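Local coordinates for FrnE protein (Deinococcus radiodurans, PDB 5CO3) that is thought to act as a cytoplasmic disulfide oxidoreductase with a DsbA-like thioredoxin fold, making or reshuffling protein disulfide bonds, at residues I12-W17 with G213-V218; C25-R30 with T89-Q94; S34-F39 with D43-V48; A120-G125 with V156-G161. All blocks are in the same frame, centred on the assembly; numbering follows the deposited sequence.

Contact 1 (I12-W17 with G213-V218); sequences IRVDIW and GALSQV
Ile12 and Val14, on strand 12-18 of the thioredoxin-fold sheet, meet Leu215 and Val218 of helix 208-222, one of the helices that flank the sheet. The two segments run at 144° to each other, and their axes come no closer than 10.0 Å. These four side chains are all buried and form the packed side of the contact. CG1 of Val218 comes to the branch of Ile12, 4.1 Å from Ile12 CG1 and nearly as close to its CG2. One turn earlier on the helix, Leu215 starts off beside the strand but its end turns inward: CD2 lies 4.0 Å from Val14 CG2, the two side chains crossing at about a right angle, and 4.3 Å from Ile12 CG2. Phe39 and Leu196 also pack on Leu215, and Phe39 touches Ile12 as well. Toward solvent the segments part: Arg13 points away from the helix and is exposed. Gln217, equally exposed, bonds Glu221 through NE2, while Ser216 faces away from the strand and its OG is satisfied by the carbonyl of Leu212. With chi2 of Ile12 extended at 169°, its CD1 reaches the helix backbone, 3.9 Å from Leu215 O.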
loop_
_atom_site.group_PDB
_atom_site.type_symbol
_atom_site.label_atom_id
_atom_site.label_comp_id
_atom_site.label_asym_id
_atom_site.label_seq_id
_atom_site.Cartn_x
_atom_site.Cartn_y
_atom_site.Cartn_z
ATOM N N ILE A 12 14.597 7.712 7.626
ATOM C CA ILE A 12 13.709 8.225 6.597
ATOM C C ILE A 12 12.371 7.513 6.695
ATOM O O ILE A 12 12.315 6.293 6.606
ATOM C CB ILE A 12 14.284 8.016 5.191
ATOM C CG1 ILE A 12 15.531 8.870 4.987
ATOM C CG2 ILE A 12 13.246 8.349 4.136
ATOM C CD1 ILE A 12 16.270 8.505 3.734
ATOM N N ARG A 13 11.297 8.268 6.890
ATOM C CA ARG A 13 9.973 7.675 6.953
ATOM C C ARG A 13 9.312 7.704 5.583
ATOM O O ARG A 13 9.289 8.734 4.913
ATOM C CB ARG A 13 9.095 8.396 7.977
ATOM C CG ARG A 13 7.630 7.992 7.907
ATOM C CD ARG A 13 6.963 8.182 9.252
ATOM N NE ARG A 13 5.669 8.851 9.147
ATOM C CZ ARG A 13 5.515 10.162 8.989
ATOM N NH1 ARG A 13 6.577 10.954 8.888
ATOM N NH2 ARG A 13 4.298 10.681 8.903
ATOM N N VAL A 14 8.788 6.561 5.165
ATOM C CA VAL A 14 7.995 6.497 3.951
ATOM C C VAL A 14 6.596 6.059 4.317
ATOM O O VAL A 14 6.403 4.946 4.803
ATOM C CB VAL A 14 8.584 5.526 2.920
ATOM C CG1 VAL A 14 7.719 5.477 1.676
ATOM C CG2 VAL A 14 10.022 5.943 2.566
ATOM N N ASP A 15 5.631 6.946 4.097
ATOM C CA ASP A 15 4.220 6.625 4.299
ATOM C C ASP A 15 3.557 6.275 2.985
ATOM O O ASP A 15 3.621 7.049 2.030
ATOM C CB ASP A 15 3.503 7.806 4.954
ATOM C CG ASP A 15 4.014 8.079 6.330
ATOM O OD1 ASP A 15 3.632 7.320 7.242
ATOM O OD2 ASP A 15 4.824 9.023 6.500
ATOM N N ILE A 16 2.921 5.110 2.921
ATOM C CA ILE A 16 2.309 4.685 1.673
ATOM C C ILE A 16 0.830 4.397 1.857
ATOM O O ILE A 16 0.443 3.530 2.646
ATOM C CB ILE A 16 2.993 3.438 1.089
ATOM C CG1 ILE A 16 4.517 3.605 1.107
ATOM C CG2 ILE A 16 2.504 3.186 -0.332
ATOM C CD1 ILE A 16 5.259 2.387 0.621
ATOM N N TRP A 17 0.008 5.133 1.120
ATOM C CA TRP A 17 -1.425 4.843 1.082
ATOM C C TRP A 17 -1.712 3.886 -0.063
ATOM O O TRP A 17 -1.196 4.038 -1.170
ATOM C CB TRP A 17 -2.236 6.129 0.944
ATOM C CG TRP A 17 -2.521 6.788 2.268
ATOM C CD1 TRP A 17 -3.641 6.637 3.033
ATOM C CD2 TRP A 17 -1.667 7.688 2.981
ATOM N NE1 TRP A 17 -3.542 7.392 4.177
ATOM C CE2 TRP A 17 -2.339 8.052 4.168
ATOM C CE3 TRP A 17 -0.402 8.228 2.729
ATOM C CZ2 TRP A 17 -1.785 8.924 5.103
ATOM C CZ3 TRP A 17 0.145 9.103 3.659
ATOM C CH2 TRP A 17 -0.547 9.439 4.830
ATOM N N GLY A 213 15.328 8.196 -6.505
ATOM C CA GLY A 213 15.723 9.588 -6.550
ATOM C C GLY A 213 15.171 10.351 -5.364
ATOM O O GLY A 213 15.844 11.196 -4.786
ATOM N N ALA A 214 13.929 10.052 -5.001
ATOM C CA ALA A 214 13.292 10.698 -3.860
ATOM C C ALA A 214 13.965 10.300 -2.546
ATOM O O ALA A 214 14.271 11.153 -1.717
ATOM C CB ALA A 214 11.806 10.352 -3.824
ATOM N N LEU A 215 14.179 9.000 -2.357
ATOM C CA LEU A 215 14.914 8.509 -1.194
ATOM C C LEU A 215 16.258 9.221 -1.067
ATOM O O LEU A 215 16.615 9.716 0.009
ATOM C CB LEU A 215 15.127 7.000 -1.300
ATOM C CG LEU A 215 13.887 6.122 -1.092
ATOM C CD1 LEU A 215 14.209 4.694 -1.458
ATOM C CD2 LEU A 215 13.400 6.228 0.354
ATOM N N SER A 216 16.979 9.281 -2.186
ATOM C CA SER A 216 18.307 9.879 -2.248
ATOM C C SER A 216 18.271 11.373 -1.960
ATOM O O SER A 216 19.163 11.904 -1.297
ATOM C CB SER A 216 18.941 9.650 -3.627
ATOM O OG SER A 216 18.962 8.276 -3.963
ATOM N N GLN A 217 17.252 12.053 -2.475
ATOM C CA GLN A 217 17.128 13.485 -2.247
ATOM C C GLN A 217 16.862 13.749 -0.771
ATOM O O GLN A 217 17.451 14.645 -0.175
ATOM C CB GLN A 217 16.014 14.088 -3.105
ATOM C CG GLN A 217 15.722 15.550 -2.791
ATOM C CD GLN A 217 14.779 16.198 -3.789
ATOM O OE1 GLN A 217 14.593 15.702 -4.902
ATOM N NE2 GLN A 217 14.180 17.315 -3.394
ATOM N N VAL A 218 15.978 12.954 -0.179
ATOM C CA VAL A 218 15.636 13.144 1.223
ATOM C C VAL A 218 16.839 12.885 2.119
ATOM O O VAL A 218 17.119 13.678 3.015
ATOM C CB VAL A 218 14.467 12.242 1.649
ATOM C CG1 VAL A 218 14.287 12.285 3.160
ATOM C CG2 VAL A 218 13.202 12.675 0.944
#

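Contact 2 (C25-R30 with T89-Q94); sequences CYIGKR and TQTAAQ
Lys29 NZ is gripped by three carboxylates, those of Glu33, Asp126 and Glu130, well round helix 23-38 from the face on which Ile27 meets Thr91 and Ala92 of helix 78-93. On that second face the contact is apolar. The backbones come close, with the CA atoms of Ile27 and Ala92 5.7 Å apart, a spacing that the small alanine permits. Ile27 reaches across with its longer branch: CG1 sits 3.9 Å from Ala92 CA and 4.0 Å from Ala92 CB. An extended second torsion (chi2 159°) carries CD1 onward until it lies 4.0 Å from Thr91 CG2, the side chains crossing at about a right angle. With OG1 turned back to bond the carbonyl of His87, one turn earlier, Thr91 presents its methyl. Trimming Ile27 to an alanine, which takes away both branches and with them the CG1 and CD1 that do the touching, would probably open a gap beside Ala92 and leave Thr91 CG2 without its mate across the helices. Cys22, just before helix 23-38, and Cys25, in its first turn, form a CxxC pair of thioredoxin type that has been seen as a disulfide in this protein but is not bonded here. Thr91 also touches Trp24 and Arg31 of that helix, Tyr99 packs on both Ala92 and Tyr26, and helix 125-137 lies against Tyr26 and Lys29.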
loop_
_atom_site.group_PDB
_atom_site.type_symbol
_atom_site.label_atom_id
_atom_site.label_comp_id
_atom_site.label_asym_id
_atom_site.label_seq_id
_atom_site.Cartn_x
_atom_site.Cartn_y
_atom_site.Cartn_z
ATOM N N CYS A 25 -1.251 -0.811 -6.911
ATOM C CA CYS A 25 -0.590 -0.794 -5.611
ATOM C C CYS A 25 0.391 -1.949 -5.452
ATOM O O CYS A 25 1.427 -1.799 -4.807
ATOM C CB CYS A 25 -1.634 -0.808 -4.488
ATOM S SG CYS A 25 -2.453 0.777 -4.292
ATOM N N TYR A 26 0.065 -3.113 -6.008
ATOM C CA TYR A 26 0.982 -4.239 -5.932
ATOM C C TYR A 26 2.200 -3.937 -6.816
ATOM O O TYR A 26 3.345 -4.108 -6.393
ATOM C CB TYR A 26 0.288 -5.526 -6.363
ATOM C CG TYR A 26 0.810 -6.786 -5.729
ATOM C CD1 TYR A 26 1.979 -6.798 -4.956
ATOM C CD2 TYR A 26 0.114 -7.982 -5.887
ATOM C CE1 TYR A 26 2.447 -7.977 -4.385
ATOM C CE2 TYR A 26 0.570 -9.151 -5.323
ATOM C CZ TYR A 26 1.720 -9.153 -4.581
ATOM O OH TYR A 26 2.158 -10.329 -4.028
ATOM N N ILE A 27 1.934 -3.471 -8.035
ATOM C CA ILE A 27 2.996 -3.019 -8.939
ATOM C C ILE A 27 3.884 -1.971 -8.261
ATOM O O ILE A 27 5.120 -2.059 -8.316
ATOM C CB ILE A 27 2.408 -2.453 -10.241
ATOM C CG1 ILE A 27 1.887 -3.610 -11.098
ATOM C CG2 ILE A 27 3.462 -1.611 -11.017
ATOM C CD1 ILE A 27 0.843 -3.214 -12.159
ATOM N N GLY A 28 3.252 -1.002 -7.596
ATOM C CA GLY A 28 3.986 0.054 -6.919
ATOM C C GLY A 28 4.807 -0.442 -5.745
ATOM O O GLY A 28 5.883 0.094 -5.441
ATOM N N LYS A 29 4.289 -1.463 -5.064
ATOM C CA LYS A 29 5.014 -2.054 -3.952
ATOM C C LYS A 29 6.301 -2.699 -4.466
ATOM O O LYS A 29 7.367 -2.547 -3.853
ATOM C CB LYS A 29 4.145 -3.076 -3.217
ATOM C CG LYS A 29 4.783 -3.711 -1.972
ATOM C CD LYS A 29 3.781 -4.640 -1.257
ATOM C CE LYS A 29 4.247 -5.024 0.137
ATOM N NZ LYS A 29 5.438 -5.925 0.106
ATOM N N ARG A 30 6.207 -3.404 -5.589
ATOM C CA ARG A 30 7.400 -4.016 -6.185
ATOM C C ARG A 30 8.401 -2.959 -6.653
ATOM O O ARG A 30 9.616 -3.086 -6.432
ATOM C CB ARG A 30 7.023 -4.932 -7.354
ATOM C CG ARG A 30 6.400 -6.272 -6.920
ATOM C CD ARG A 30 7.436 -7.166 -6.230
ATOM N NE ARG A 30 6.776 -8.187 -5.422
ATOM C CZ ARG A 30 6.486 -9.415 -5.846
ATOM N NH1 ARG A 30 6.821 -9.798 -7.068
ATOM N NH2 ARG A 30 5.859 -10.266 -5.044
ATOM N N THR A 89 -1.981 -6.610 -16.248
ATOM C CA THR A 89 -1.454 -7.968 -16.119
ATOM C C THR A 89 -0.020 -8.058 -16.651
ATOM O O THR A 89 0.866 -8.603 -15.983
ATOM C CB THR A 89 -2.339 -8.985 -16.849
ATOM O OG1 THR A 89 -3.609 -9.036 -16.188
ATOM C CG2 THR A 89 -1.726 -10.368 -16.791
ATOM N N GLN A 90 0.209 -7.508 -17.835
ATOM C CA GLN A 90 1.543 -7.550 -18.452
ATOM C C GLN A 90 2.544 -6.685 -17.701
ATOM O O GLN A 90 3.684 -7.098 -17.492
ATOM C CB GLN A 90 1.462 -7.121 -19.905
ATOM C CG GLN A 90 0.800 -8.181 -20.742
ATOM C CD GLN A 90 0.544 -7.723 -22.142
ATOM O OE1 GLN A 90 1.468 -7.316 -22.848
ATOM N NE2 GLN A 90 -0.717 -7.770 -22.558
ATOM N N THR A 91 2.110 -5.504 -17.269
ATOM C CA THR A 91 2.969 -4.635 -16.468
ATOM C C THR A 91 3.386 -5.349 -15.176
ATOM O O THR A 91 4.569 -5.342 -14.783
ATOM C CB THR A 91 2.260 -3.293 -16.150
ATOM O OG1 THR A 91 1.943 -2.626 -17.376
ATOM C CG2 THR A 91 3.179 -2.392 -15.335
ATOM N N ALA A 92 2.434 -6.020 -14.544
ATOM C CA ALA A 92 2.721 -6.728 -13.306
ATOM C C ALA A 92 3.700 -7.887 -13.529
ATOM O O ALA A 92 4.514 -8.197 -12.652
ATOM C CB ALA A 92 1.408 -7.235 -12.669
ATOM N N ALA A 93 3.642 -8.524 -14.698
ATOM C CA ALA A 93 4.497 -9.677 -14.935
ATOM C C ALA A 93 5.955 -9.254 -14.886
ATOM O O ALA A 93 6.822 -10.028 -14.476
ATOM C CB ALA A 93 4.173 -10.337 -16.281
ATOM N N GLN A 94 6.220 -8.014 -15.291
ATOM C CA GLN A 94 7.586 -7.481 -15.287
ATOM C C GLN A 94 8.099 -7.228 -13.866
ATOM O O GLN A 94 9.302 -7.093 -13.650
ATOM C CB GLN A 94 7.657 -6.190 -16.104
ATOM C CG GLN A 94 7.411 -6.393 -17.585
ATOM C CD GLN A 94 8.391 -7.367 -18.209
ATOM O OE1 GLN A 94 8.023 -8.490 -18.552
ATOM N NE2 GLN A 94 9.646 -6.941 -18.372
#

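Contact 3 (S34-F39 with D43-V48); sequences SALGQF and DQVEVV
Leu36, in the last turn of the helix of a beta-alpha-beta unit, and Phe39, just past it, close on Val45 where the chain enters the next strand. One methyl of the valine carries most of the contact. Val45 CG2 lies 3.8 Å from Leu36 CD1 and 3.7 Å from Phe39 CE2, and so is shared between the aliphatic and the aromatic side chain. It meets the phenyl ring at its edge, near the ring plane, with CD2 only slightly farther off than CE2, so neither face of Phe39 is used by the valine. Leu36 CD1 also comes within 3.9 Å of Val45 CB, and the leucine and valine side chains pass alongside each other, pointing opposite ways. The first torsion of Phe39, -179°, sets CG opposite the backbone N and swings the ring over toward the strand. In the unit, strands 12-18 and 45-51 lie parallel and adjacent, and helix 23-38 is the crossover that packs on them; Val45 also touches Val14. Leu212 of helix 208-222 packs on Phe39 too. At the helix end, Leu36 O accepts a bond from Phe39 N (3.1 Å) and also one from the side chain of Arg42, through NE, while Arg42 NH2 bonds Gly37 O.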
loop_
_atom_site.group_PDB
_atom_site.type_symbol
_atom_site.label_atom_id
_atom_site.label_comp_id
_atom_site.label_asym_id
_atom_site.label_seq_id
_atom_site.Cartn_x
_atom_site.Cartn_y
_atom_site.Cartn_z
ATOM N N SER A 34 12.197 -2.417 -5.376
ATOM C CA SER A 34 13.371 -2.322 -6.259
ATOM C C SER A 34 14.206 -1.086 -5.924
ATOM O O SER A 34 15.443 -1.151 -5.856
ATOM C CB SER A 34 12.944 -2.289 -7.734
ATOM O OG SER A 34 14.052 -2.150 -8.623
ATOM N N ALA A 35 13.540 0.047 -5.718
ATOM C CA ALA A 35 14.239 1.294 -5.395
ATOM C C ALA A 35 15.004 1.174 -4.075
ATOM O O ALA A 35 16.148 1.623 -3.946
ATOM C CB ALA A 35 13.243 2.453 -5.325
ATOM N N LEU A 36 14.344 0.567 -3.096
ATOM C CA LEU A 36 14.890 0.378 -1.758
ATOM C C LEU A 36 16.137 -0.508 -1.815
ATOM O O LEU A 36 17.161 -0.226 -1.179
ATOM C CB LEU A 36 13.804 -0.227 -0.855
ATOM C CG LEU A 36 14.049 -0.263 0.653
ATOM C CD1 LEU A 36 14.457 1.108 1.182
ATOM C CD2 LEU A 36 12.791 -0.757 1.368
ATOM N N GLY A 37 16.056 -1.562 -2.622
ATOM C CA GLY A 37 17.195 -2.431 -2.864
ATOM C C GLY A 37 18.409 -1.711 -3.429
ATOM O O GLY A 37 19.540 -2.060 -3.098
ATOM N N GLN A 38 18.190 -0.705 -4.273
ATOM C CA GLN A 38 19.309 0.054 -4.857
ATOM C C GLN A 38 19.787 1.207 -3.967
ATOM O O GLN A 38 20.774 1.881 -4.272
ATOM C CB GLN A 38 18.905 0.600 -6.224
ATOM C CG GLN A 38 18.423 -0.465 -7.185
ATOM C CD GLN A 38 17.809 0.122 -8.437
ATOM O OE1 GLN A 38 18.400 0.997 -9.080
ATOM N NE2 GLN A 38 16.608 -0.351 -8.792
ATOM N N PHE A 39 19.082 1.437 -2.868
ATOM C CA PHE A 39 19.350 2.580 -2.004
ATOM C C PHE A 39 20.325 2.225 -0.880
ATOM O O PHE A 39 20.007 1.409 -0.008
ATOM C CB PHE A 39 18.028 3.100 -1.434
ATOM C CG PHE A 39 18.177 4.291 -0.534
ATOM C CD1 PHE A 39 18.852 5.426 -0.961
ATOM C CD2 PHE A 39 17.617 4.286 0.735
ATOM C CE1 PHE A 39 18.972 6.527 -0.134
ATOM C CE2 PHE A 39 17.738 5.384 1.567
ATOM C CZ PHE A 39 18.419 6.509 1.130
ATOM N N ASP A 43 18.605 0.595 5.176
ATOM C CA ASP A 43 18.373 0.183 6.557
ATOM C C ASP A 43 17.838 1.316 7.419
ATOM O O ASP A 43 17.283 1.077 8.493
ATOM C CB ASP A 43 19.659 -0.362 7.179
ATOM C CG ASP A 43 20.060 -1.699 6.599
ATOM O OD1 ASP A 43 19.228 -2.324 5.908
ATOM O OD2 ASP A 43 21.201 -2.134 6.845
ATOM N N GLN A 44 17.991 2.548 6.945
ATOM C CA GLN A 44 17.482 3.696 7.688
ATOM C C GLN A 44 16.037 4.033 7.325
ATOM O O GLN A 44 15.442 4.934 7.907
ATOM C CB GLN A 44 18.367 4.919 7.456
ATOM C CG GLN A 44 19.830 4.697 7.788
ATOM C CD GLN A 44 20.019 3.951 9.086
ATOM O OE1 GLN A 44 19.550 4.386 10.139
ATOM N NE2 GLN A 44 20.706 2.814 9.021
ATOM N N VAL A 45 15.469 3.306 6.374
ATOM C CA VAL A 45 14.124 3.628 5.899
ATOM C C VAL A 45 13.050 2.929 6.712
ATOM O O VAL A 45 13.124 1.725 6.945
ATOM C CB VAL A 45 13.954 3.258 4.421
ATOM C CG1 VAL A 45 12.574 3.655 3.929
ATOM C CG2 VAL A 45 15.019 3.953 3.600
ATOM N N GLU A 46 12.058 3.702 7.146
ATOM C CA GLU A 46 10.881 3.165 7.836
ATOM C C GLU A 46 9.629 3.232 6.970
ATOM O O GLU A 46 9.142 4.315 6.662
ATOM C CB GLU A 46 10.634 3.928 9.137
ATOM C CG GLU A 46 10.873 3.105 10.386
ATOM C CD GLU A 46 11.382 3.943 11.541
ATOM O OE1 GLU A 46 11.002 5.131 11.631
ATOM O OE2 GLU A 46 12.170 3.414 12.354
ATOM N N VAL A 47 9.098 2.074 6.594
ATOM C CA VAL A 47 7.911 2.039 5.744
ATOM C C VAL A 47 6.667 1.832 6.601
ATOM O O VAL A 47 6.601 0.894 7.394
ATOM C CB VAL A 47 8.011 0.929 4.669
ATOM C CG1 VAL A 47 6.763 0.909 3.786
ATOM C CG2 VAL A 47 9.260 1.121 3.828
ATOM N N VAL A 48 5.700 2.735 6.455
ATOM C CA VAL A 48 4.427 2.644 7.164
ATOM C C VAL A 48 3.289 2.596 6.152
ATOM O O VAL A 48 3.093 3.546 5.391
ATOM C CB VAL A 48 4.215 3.841 8.118
ATOM C CG1 VAL A 48 2.809 3.806 8.743
ATOM C CG2 VAL A 48 5.283 3.857 9.192
#

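Contact 4 (A120-G125 with V156-G161); sequences AEQGQG and VGLDAG
Two turns lie side by side and run in opposite directions, with Gln122 CA 7.8 Å from Leu158 CA and Gln124 CA 7.9 Å from Val156 CA. Leu158 reaches both glutamines with a single methyl. Its CB leaves along the side of the opposing turn, but CD2 comes round to within 3.9 Å of Gln122 CG and 4.1 Å of Gln124 CB. Both glutamines bend at their second torsion (-47° and -62°), and it is their aliphatic stems that meet the leucine; the amide of Gln122 folds back so that NE2 bonds the carbonyl of Tyr118. Each turn ends a helix with a Schellman motif, Gly123 after helix 110-121 and Gly157 after helix 146-156, and both glycines have positive phi. These helices belong to the largely helical part of the DsbA-like fold, which the chain forms between strands 45-51 and 193-196. Gln124 in turn occupies the N-cap position of helix 125-137, and Asp159 that of helix 160-169, where its OD1 bonds Ala162 N. Met128 of helix 125-137 packs on Leu158 and Val156, and Ala119 and Ala153 also touch the leucine. At the looser end of this surface contact, Val156 CG1 stays 4.3 Å from Gln124 CB.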
loop_
_atom_site.group_PDB
_atom_site.type_symbol
_atom_site.label_atom_id
_atom_site.label_comp_id
_atom_site.label_asym_id
_atom_site.label_seq_id
_atom_site.Cartn_x
_atom_site.Cartn_y
_atom_site.Cartn_z
ATOM N N ALA A 120 0.442 -4.984 11.822
ATOM C CA ALA A 120 1.497 -3.984 12.006
ATOM C C ALA A 120 1.824 -3.763 13.489
ATOM O O ALA A 120 2.911 -3.304 13.823
ATOM C CB ALA A 120 1.106 -2.668 11.346
ATOM N N GLU A 121 0.892 -4.090 14.378
ATOM C CA GLU A 121 1.167 -3.996 15.808
ATOM C C GLU A 121 2.054 -5.151 16.245
ATOM O O GLU A 121 2.724 -5.076 17.278
ATOM C CB GLU A 121 -0.132 -3.969 16.612
ATOM C CG GLU A 121 -0.999 -2.778 16.274
ATOM C CD GLU A 121 -1.521 -2.075 17.500
ATOM O OE1 GLU A 121 -2.393 -2.649 18.183
ATOM O OE2 GLU A 121 -1.051 -0.953 17.783
ATOM N N GLN A 122 2.076 -6.209 15.442
ATOM C CA GLN A 122 2.971 -7.337 15.681
ATOM C C GLN A 122 4.241 -7.178 14.851
ATOM O O GLN A 122 5.082 -8.077 14.808
ATOM C CB GLN A 122 2.299 -8.678 15.344
ATOM C CG GLN A 122 0.786 -8.751 15.575
ATOM C CD GLN A 122 0.351 -8.204 16.916
ATOM O OE1 GLN A 122 0.962 -8.483 17.953
ATOM N NE2 GLN A 122 -0.712 -7.407 16.904
ATOM N N GLY A 123 4.376 -6.030 14.193
ATOM C CA GLY A 123 5.538 -5.759 13.367
ATOM C C GLY A 123 5.543 -6.492 12.033
ATOM O O GLY A 123 6.600 -6.690 11.429
ATOM N N GLN A 124 4.366 -6.891 11.563
ATOM C CA GLN A 124 4.262 -7.654 10.322
ATOM C C GLN A 124 3.363 -6.981 9.286
ATOM O O GLN A 124 2.746 -7.654 8.457
ATOM C CB GLN A 124 3.736 -9.060 10.609
ATOM C CG GLN A 124 4.676 -9.912 11.438
ATOM C CD GLN A 124 5.989 -10.138 10.726
ATOM O OE1 GLN A 124 6.020 -10.308 9.507
ATOM N NE2 GLN A 124 7.086 -10.118 11.478
ATOM N N GLY A 125 3.288 -5.655 9.333
ATOM C CA GLY A 125 2.403 -4.932 8.438
ATOM C C GLY A 125 2.701 -5.173 6.966
ATOM O O GLY A 125 1.792 -5.393 6.174
ATOM N N VAL A 156 0.857 -15.721 7.435
ATOM C CA VAL A 156 1.837 -14.666 7.681
ATOM C C VAL A 156 2.593 -14.913 9.001
ATOM O O VAL A 156 3.672 -14.364 9.224
ATOM C CB VAL A 156 1.127 -13.285 7.649
ATOM C CG1 VAL A 156 1.976 -12.169 8.237
ATOM C CG2 VAL A 156 0.706 -12.955 6.205
ATOM N N GLY A 157 2.048 -15.784 9.850
ATOM C CA GLY A 157 2.691 -16.144 11.099
ATOM C C GLY A 157 2.094 -15.456 12.312
ATOM O O GLY A 157 2.674 -15.453 13.395
ATOM N N LEU A 158 0.921 -14.865 12.128
ATOM C CA LEU A 158 0.219 -14.213 13.219
ATOM C C LEU A 158 -0.561 -15.222 14.058
ATOM O O LEU A 158 -0.766 -16.367 13.651
ATOM C CB LEU A 158 -0.733 -13.144 12.674
ATOM C CG LEU A 158 -0.076 -12.075 11.797
ATOM C CD1 LEU A 158 -1.124 -11.151 11.181
ATOM C CD2 LEU A 158 0.964 -11.274 12.580
ATOM N N ASP A 159 -0.968 -14.787 15.244
ATOM C CA ASP A 159 -1.924 -15.526 16.055
ATOM C C ASP A 159 -3.286 -15.494 15.367
ATOM O O ASP A 159 -3.993 -14.487 15.435
ATOM C CB ASP A 159 -2.002 -14.917 17.453
ATOM C CG ASP A 159 -2.861 -15.732 18.414
ATOM O OD1 ASP A 159 -3.887 -16.322 18.012
ATOM O OD2 ASP A 159 -2.502 -15.763 19.606
ATOM N N ALA A 160 -3.662 -16.595 14.718
ATOM C CA ALA A 160 -4.849 -16.595 13.868
ATOM C C ALA A 160 -6.130 -16.416 14.682
ATOM O O ALA A 160 -7.060 -15.732 14.242
ATOM C CB ALA A 160 -4.915 -17.873 13.035
ATOM N N GLY A 161 -6.180 -17.022 15.863
ATOM C CA GLY A 161 -7.316 -16.834 16.741
ATOM C C GLY A 161 -7.465 -15.381 17.147
ATOM O O GLY A 161 -8.554 -14.817 17.075
#

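Contacts 1 and 3 are close neighbours, their centres about 8 Å apart, and share the sheet: Ile12 O lies 2.7 Å from Glu46 N, a probable hydrogen bond between parallel strands, and Val14 CG2 lies 3.7 Å from Val45 CG1. Helix 23-38 serves both contact 2 and contact 3, the centres of the two being about 18 Å apart; the segment of contact 2 on that helix starts at Cys25 of the presumed redox pair, although Cys25 itself does not touch 89-94. Contact 4 stands apart in the helical region, its centre about 25 Å from those of contacts 1 and 2. Helix 125-137 runs between contacts 2 and 4, touching Tyr26 and Lys29 at one and packing on Val156 and Leu158 at the other.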